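Local coordinates for protein fasciclin-1 (Drosophila melanogaster, PDB 1O70) that mediates neural cell adhesion as a membrane-attached extracellular molecule built of FAS1 domains, of which this chain holds the third and fourth, at residues G22-F27 and I50-N55; N132-Q137 and I149-L154. One frame throughout, in Å; residues are numbered along the deposited sequence.

Contact 1 (G22-F27 and I50-N55); sequences GALRKF and ILAPSN. With SO4 (sulfate ion), chain D.
Phe27 lays its ring over Ile50, whose CG2 methyl stands 3.9 Å from the ring centroid and 19° off the ring normal, a CH-pi contact over one face. The methyl can reach there because it lies anti to the Ile50 backbone N. Beside it the ring meets Pro53 obliquely, Phe27 CD1 to Pro53 CD being 4.0 Å. Ala23 CB lies 4.4 Å from Ala52 CB, consistent with small side chains allowing a close approach, and a water donates to both Ala23 O and Pro53 O. The Phe27 side chain, which is buried, also touches Ile81 of strand 81-82.

Toward the solvent side, apolar packing gives way to polar groups. Asn55 enters the helix surface as a knob among Gly22, Ala23, Arg25 and Lys26; its ND2 gives a weak, bent bond to Gly22 O (2.7 Å). A sulfate, probably from the crystallisation liquor, lies at the edge of the Arg25 guanidinium, near its plane, and Arg25 NH2 donates to sulfate O1 (2.9 Å); NH1 also forms a salt bridge with Glu29. Lys26 bends at chi2 (64°) and brings NZ to sulfate O3, 3.1 Å away. Cutting Lys26 back to an alanine here removes NZ and would probably leave sulfate O3 without its cationic partner, the aliphatic chain beside the anion being lost with it. Ser54 OG, meanwhile, caps Ala57 N at the start of helix 55-60. The axes of 22-27 and 50-53 run at 101° and come within 7.5 Å, which sets helix 21-33 across strand 48-53 in the mixed sheet of a FAS1 domain.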
loop_
_atom_site.group_PDB
_atom_site.type_symbol
_atom_site.label_atom_id
_atom_site.label_comp_id
_atom_site.label_asym_id
_atom_site.label_seq_id
_atom_site.Cartn_x
_atom_site.Cartn_y
_atom_site.Cartn_z
ATOM N N GLY A 22 21.253 7.375 16.977
ATOM C CA GLY A 22 20.326 8.476 16.792
ATOM C C GLY A 22 18.898 8.049 16.494
ATOM O O GLY A 22 17.949 8.638 17.010
ATOM N N ALA A 23 18.738 7.017 15.675
ATOM C CA ALA A 23 17.408 6.550 15.302
ATOM C C ALA A 23 16.543 6.097 16.465
ATOM O O ALA A 23 15.440 6.602 16.658
ATOM C CB ALA A 23 17.513 5.425 14.274
ATOM N N LEU A 24 17.028 5.130 17.230
ATOM C CA LEU A 24 16.254 4.626 18.355
ATOM C C LEU A 24 15.851 5.669 19.397
ATOM O O LEU A 24 14.717 5.651 19.878
ATOM C CB LEU A 24 16.996 3.480 19.038
ATOM C CG LEU A 24 16.561 2.092 18.581
ATOM C CD1 LEU A 24 17.230 1.060 19.474
ATOM C CD2 LEU A 24 15.034 1.946 18.680
ATOM N N ARG A 25 16.756 6.574 19.756
ATOM C CA ARG A 25 16.393 7.573 20.747
ATOM C C ARG A 25 15.314 8.483 20.186
ATOM O O ARG A 25 14.420 8.924 20.910
ATOM C CB ARG A 25 17.599 8.413 21.166
ATOM C CG ARG A 25 18.104 9.298 20.070
ATOM C CD ARG A 25 18.607 10.627 20.603
ATOM N NE ARG A 25 19.039 11.466 19.492
ATOM C CZ ARG A 25 18.223 12.201 18.743
ATOM N NH1 ARG A 25 16.919 12.221 18.993
ATOM N NH2 ARG A 25 18.710 12.888 17.720
ATOM N N LYS A 26 15.406 8.763 18.889
ATOM C CA LYS A 26 14.439 9.621 18.212
ATOM C C LYS A 26 13.080 8.925 18.182
ATOM O O LYS A 26 12.044 9.556 18.423
ATOM C CB LYS A 26 14.900 9.909 16.785
ATOM C CG LYS A 26 13.957 10.794 15.996
ATOM C CD LYS A 26 13.866 12.179 16.609
ATOM C CE LYS A 26 12.925 13.072 15.819
ATOM N NZ LYS A 26 12.928 14.467 16.347
ATOM N N PHE A 27 13.090 7.623 17.894
ATOM C CA PHE A 27 11.857 6.855 17.850
ATOM C C PHE A 27 11.164 7.002 19.202
ATOM O O PHE A 27 9.964 7.275 19.270
ATOM C CB PHE A 27 12.145 5.377 17.557
ATOM C CG PHE A 27 10.901 4.532 17.382
ATOM C CD1 PHE A 27 10.196 4.538 16.180
ATOM C CD2 PHE A 27 10.434 3.729 18.419
ATOM C CE1 PHE A 27 9.040 3.750 16.015
ATOM C CE2 PHE A 27 9.282 2.939 18.268
ATOM C CZ PHE A 27 8.586 2.948 17.067
ATOM N N ILE A 50 10.923 -3.636 15.798
ATOM C CA ILE A 50 10.687 -2.240 15.504
ATOM C C ILE A 50 11.436 -1.780 14.264
ATOM O O ILE A 50 12.611 -2.111 14.077
ATOM C CB ILE A 50 11.134 -1.374 16.695
ATOM C CG1 ILE A 50 10.345 -1.786 17.939
ATOM C CG2 ILE A 50 10.967 0.109 16.369
ATOM C CD1 ILE A 50 10.735 -1.040 19.205
ATOM N N LEU A 51 10.743 -1.031 13.409
ATOM C CA LEU A 51 11.361 -0.477 12.211
ATOM C C LEU A 51 11.528 0.983 12.577
ATOM O O LEU A 51 10.571 1.752 12.519
ATOM C CB LEU A 51 10.443 -0.609 10.986
ATOM C CG LEU A 51 10.042 -2.033 10.561
ATOM C CD1 LEU A 51 9.369 -1.975 9.191
ATOM C CD2 LEU A 51 11.275 -2.941 10.483
ATOM N N ALA A 52 12.734 1.357 12.993
ATOM C CA ALA A 52 12.996 2.726 13.400
ATOM C C ALA A 52 13.524 3.583 12.260
ATOM O O ALA A 52 14.593 3.320 11.715
ATOM C CB ALA A 52 13.981 2.743 14.561
ATOM N N PRO A 53 12.764 4.615 11.875
ATOM C CA PRO A 53 13.187 5.505 10.791
ATOM C C PRO A 53 14.465 6.219 11.211
ATOM O O PRO A 53 14.622 6.566 12.385
ATOM C CB PRO A 53 12.030 6.498 10.673
ATOM C CG PRO A 53 10.854 5.727 11.175
ATOM C CD PRO A 53 11.408 4.951 12.340
ATOM N N SER A 54 15.375 6.436 10.264
ATOM C CA SER A 54 16.620 7.140 10.559
ATOM C C SER A 54 16.254 8.564 10.950
ATOM O O SER A 54 15.148 9.017 10.664
ATOM C CB SER A 54 17.509 7.192 9.323
ATOM O OG SER A 54 16.907 8.019 8.347
ATOM N N ASN A 55 17.176 9.273 11.594
ATOM C CA ASN A 55 16.912 10.649 11.999
ATOM C C ASN A 55 16.688 11.517 10.776
ATOM O O ASN A 55 15.917 12.478 10.812
ATOM C CB ASN A 55 18.085 11.197 12.803
ATOM C CG ASN A 55 18.543 10.238 13.869
ATOM O OD1 ASN A 55 19.170 9.214 13.578
ATOM N ND2 ASN A 55 18.218 10.549 15.114
HETATM S S SO4 D . 16.853 15.047 16.180
HETATM O O1 SO4 D . 17.020 13.760 15.470
HETATM O O2 SO4 D . 18.074 15.859 16.042
HETATM O O3 SO4 D . 15.700 15.770 15.612
HETATM O O4 SO4 D . 16.596 14.788 17.613
HETATM O O HOH W 1 13.192 6.306 14.563
#

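Contact 2 (N132-Q137 and I149-L154); sequences NATVIQ and IIDHVL. With NAG (2-acetamido-2-deoxy-beta-D-glucopyranose), chain B.
Asp151 and Thr134 are joined by two hydrogen bonds. Thr134 N donates to Asp151 OD1 (2.8 Å, 167°), meeting the carboxylate from above its plane, and Asp151 N returns a bond to Thr134 O in the carbonyl plane. The same OD1 takes a second donor, His152 ND1, at 3.0 Å and from the opposite face, so two N-H groups grip one oxygen. With chi1 at 58°, Asp151 CG falls between its backbone N and carbonyl carbon, which turns the carboxylate back onto Thr134. The His152 ring is further stacked with Tyr158, whose OH bonds Asn132 O.

Farther along, Ile136 N donates to Ile149 O (2.7 Å), nearly along the C=O axis, and Ile149 N to Gln137 O (2.8 Å). Two residues, Ile136 and Gln137, thereby face the single Ile149: a classic beta bulge, set where the chain turns a corner in the hairpin of strands 131-141 and 145-150. Val135 and Ile150 form an antiparallel non-hydrogen-bonded pair in the same FAS1 sheet.

Around these bonds lies the packing. Ile149 CG2 fits against Ile136 CG1 at 3.5 Å as the two side chains slant across each other, while its CD1 runs alongside Gln137 CG. Next to the aspartate, Ala133 CB rests on Ile150 CB (3.8 Å) and on His152 CB, with Leu154 CD2 more distant. At the outer end the bond from CA to CB of Asn132 points away from 149-154, and ND2 is bonded covalently to C1 of the first sugar of an N-linked glycan, which also hydrogen-bonds Thr125 OG1 and Ser167 O.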
loop_
_atom_site.group_PDB
_atom_site.type_symbol
_atom_site.label_atom_id
_atom_site.label_comp_id
_atom_site.label_asym_id
_atom_site.label_seq_id
_atom_site.Cartn_x
_atom_site.Cartn_y
_atom_site.Cartn_z
ATOM N N ASN A 132 7.441 3.024 0.717
ATOM C CA ASN A 132 8.454 2.019 0.397
ATOM C C ASN A 132 9.759 2.536 0.989
ATOM O O ASN A 132 10.255 3.590 0.589
ATOM C CB ASN A 132 8.610 1.866 -1.118
ATOM C CG ASN A 132 9.734 0.914 -1.496
ATOM O OD1 ASN A 132 10.869 1.100 -1.051
ATOM N ND2 ASN A 132 9.431 -0.108 -2.300
ATOM N N ALA A 133 10.312 1.795 1.936
ATOM C CA ALA A 133 11.554 2.209 2.571
ATOM C C ALA A 133 12.623 1.136 2.493
ATOM O O ALA A 133 12.332 -0.063 2.404
ATOM C CB ALA A 133 11.308 2.584 4.044
ATOM N N THR A 134 13.871 1.579 2.533
ATOM C CA THR A 134 14.983 0.660 2.490
ATOM C C THR A 134 15.557 0.536 3.882
ATOM O O THR A 134 15.614 1.504 4.641
ATOM C CB THR A 134 16.071 1.154 1.525
ATOM O OG1 THR A 134 15.544 1.172 0.191
ATOM C CG2 THR A 134 17.282 0.235 1.567
ATOM N N VAL A 135 15.948 -0.683 4.220
ATOM C CA VAL A 135 16.551 -0.957 5.509
ATOM C C VAL A 135 18.016 -0.577 5.342
ATOM O O VAL A 135 18.731 -1.213 4.574
ATOM C CB VAL A 135 16.455 -2.445 5.854
ATOM C CG1 VAL A 135 17.163 -2.713 7.171
ATOM C CG2 VAL A 135 14.993 -2.864 5.946
ATOM N N ILE A 136 18.449 0.473 6.034
ATOM C CA ILE A 136 19.829 0.920 5.934
ATOM C C ILE A 136 20.684 0.362 7.058
ATOM O O ILE A 136 21.849 0.717 7.184
ATOM C CB ILE A 136 19.933 2.452 5.973
ATOM C CG1 ILE A 136 19.378 2.982 7.294
ATOM C CG2 ILE A 136 19.163 3.060 4.797
ATOM C CD1 ILE A 136 19.540 4.486 7.442
ATOM N N GLN A 137 20.099 -0.507 7.874
ATOM C CA GLN A 137 20.804 -1.127 8.991
ATOM C C GLN A 137 19.871 -2.179 9.551
ATOM O O GLN A 137 18.735 -1.883 9.917
ATOM C CB GLN A 137 21.138 -0.083 10.055
ATOM C CG GLN A 137 21.552 -0.670 11.395
ATOM C CD GLN A 137 22.895 -0.149 11.879
ATOM O OE1 GLN A 137 23.145 -0.085 13.087
ATOM N NE2 GLN A 137 23.773 0.211 10.940
ATOM N N ILE A 149 16.791 -0.106 10.865
ATOM C CA ILE A 149 16.634 1.305 10.532
ATOM C C ILE A 149 16.235 1.479 9.063
ATOM O O ILE A 149 16.874 0.926 8.168
ATOM C CB ILE A 149 17.938 2.108 10.828
ATOM C CG1 ILE A 149 18.186 2.167 12.337
ATOM C CG2 ILE A 149 17.789 3.559 10.376
ATOM C CD1 ILE A 149 18.555 0.871 12.967
ATOM N N ILE A 150 15.164 2.231 8.825
ATOM C CA ILE A 150 14.697 2.478 7.467
ATOM C C ILE A 150 14.863 3.948 7.118
ATOM O O ILE A 150 14.894 4.804 8.003
ATOM C CB ILE A 150 13.223 2.050 7.277
ATOM C CG1 ILE A 150 12.306 2.823 8.235
ATOM C CG2 ILE A 150 13.094 0.550 7.499
ATOM C CD1 ILE A 150 10.836 2.409 8.129
ATOM N N ASP A 151 14.971 4.232 5.823
ATOM C CA ASP A 151 15.196 5.593 5.364
ATOM C C ASP A 151 13.967 6.448 5.121
ATOM O O ASP A 151 14.088 7.577 4.651
ATOM C CB ASP A 151 16.059 5.579 4.103
ATOM C CG ASP A 151 15.444 4.770 2.981
ATOM O OD1 ASP A 151 14.284 4.307 3.113
ATOM O OD2 ASP A 151 16.139 4.607 1.960
ATOM N N HIS A 152 12.788 5.918 5.417
ATOM C CA HIS A 152 11.563 6.693 5.262
ATOM C C HIS A 152 10.659 6.318 6.391
ATOM O O HIS A 152 10.771 5.224 6.938
ATOM C CB HIS A 152 10.839 6.400 3.949
ATOM C CG HIS A 152 11.470 7.044 2.760
ATOM N ND1 HIS A 152 12.403 6.403 1.974
ATOM C CD2 HIS A 152 11.321 8.284 2.235
ATOM C CE1 HIS A 152 12.800 7.218 1.013
ATOM N NE2 HIS A 152 12.160 8.366 1.148
ATOM N N VAL A 153 9.769 7.234 6.742
ATOM C CA VAL A 153 8.825 6.995 7.809
ATOM C C VAL A 153 7.568 6.394 7.192
ATOM O O VAL A 153 6.919 7.013 6.342
ATOM C CB VAL A 153 8.477 8.305 8.523
ATOM C CG1 VAL A 153 7.603 8.019 9.719
ATOM C CG2 VAL A 153 9.757 9.031 8.944
ATOM N N LEU A 154 7.228 5.180 7.611
ATOM C CA LEU A 154 6.045 4.520 7.081
ATOM C C LEU A 154 4.802 5.327 7.459
ATOM O O LEU A 154 4.826 6.115 8.410
ATOM C CB LEU A 154 5.939 3.091 7.628
ATOM C CG LEU A 154 7.116 2.153 7.341
ATOM C CD1 LEU A 154 6.856 0.786 7.961
ATOM C CD2 LEU A 154 7.329 2.029 5.843
HETATM C C1 NAG B . 10.486 -0.748 -3.068
HETATM C C2 NAG B . 10.153 -2.197 -3.411
HETATM C C3 NAG B . 11.358 -2.824 -4.120
HETATM C C4 NAG B . 11.769 -1.988 -5.347
HETATM C C5 NAG B . 11.960 -0.518 -4.922
HETATM C C6 NAG B . 12.262 0.428 -6.062
HETATM C C7 NAG B . 8.667 -3.478 -2.013
HETATM C C8 NAG B . 8.464 -4.281 -0.736
HETATM N N2 NAG B . 9.867 -2.937 -2.202
HETATM O O3 NAG B . 11.071 -4.164 -4.485
HETATM O O4 NAG B . 13.017 -2.491 -5.867
HETATM O O5 NAG B . 10.778 -0.023 -4.264
HETATM O O6 NAG B . 11.304 0.288 -7.101
HETATM O O7 NAG B . 7.747 -3.348 -2.814
#

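How the contacts relate
Both contacts belong to the third FAS1 domain and share one mixed sheet, in which strands 48-53 and 145-150 are parallel neighbours. They meet directly: Ser54 N is 2.8 Å from Ile150 O and Ala52 O 3.1 Å from Ile150 N, both probable hydrogen bonds. Contact 1 sets a helix on the sheet, mainly through side chains, whereas contact 2 is strand pairing within it, carried by backbone bonds and a carboxylate. Seven of twelve touching residues are buried in contact 1, four of eleven in contact 2, so both are only partly buried, contact 1 the more so. Phe27 and Ile149 are buried; the outer ends carry a sulfate in contact 1, a covalent glycan in contact 2.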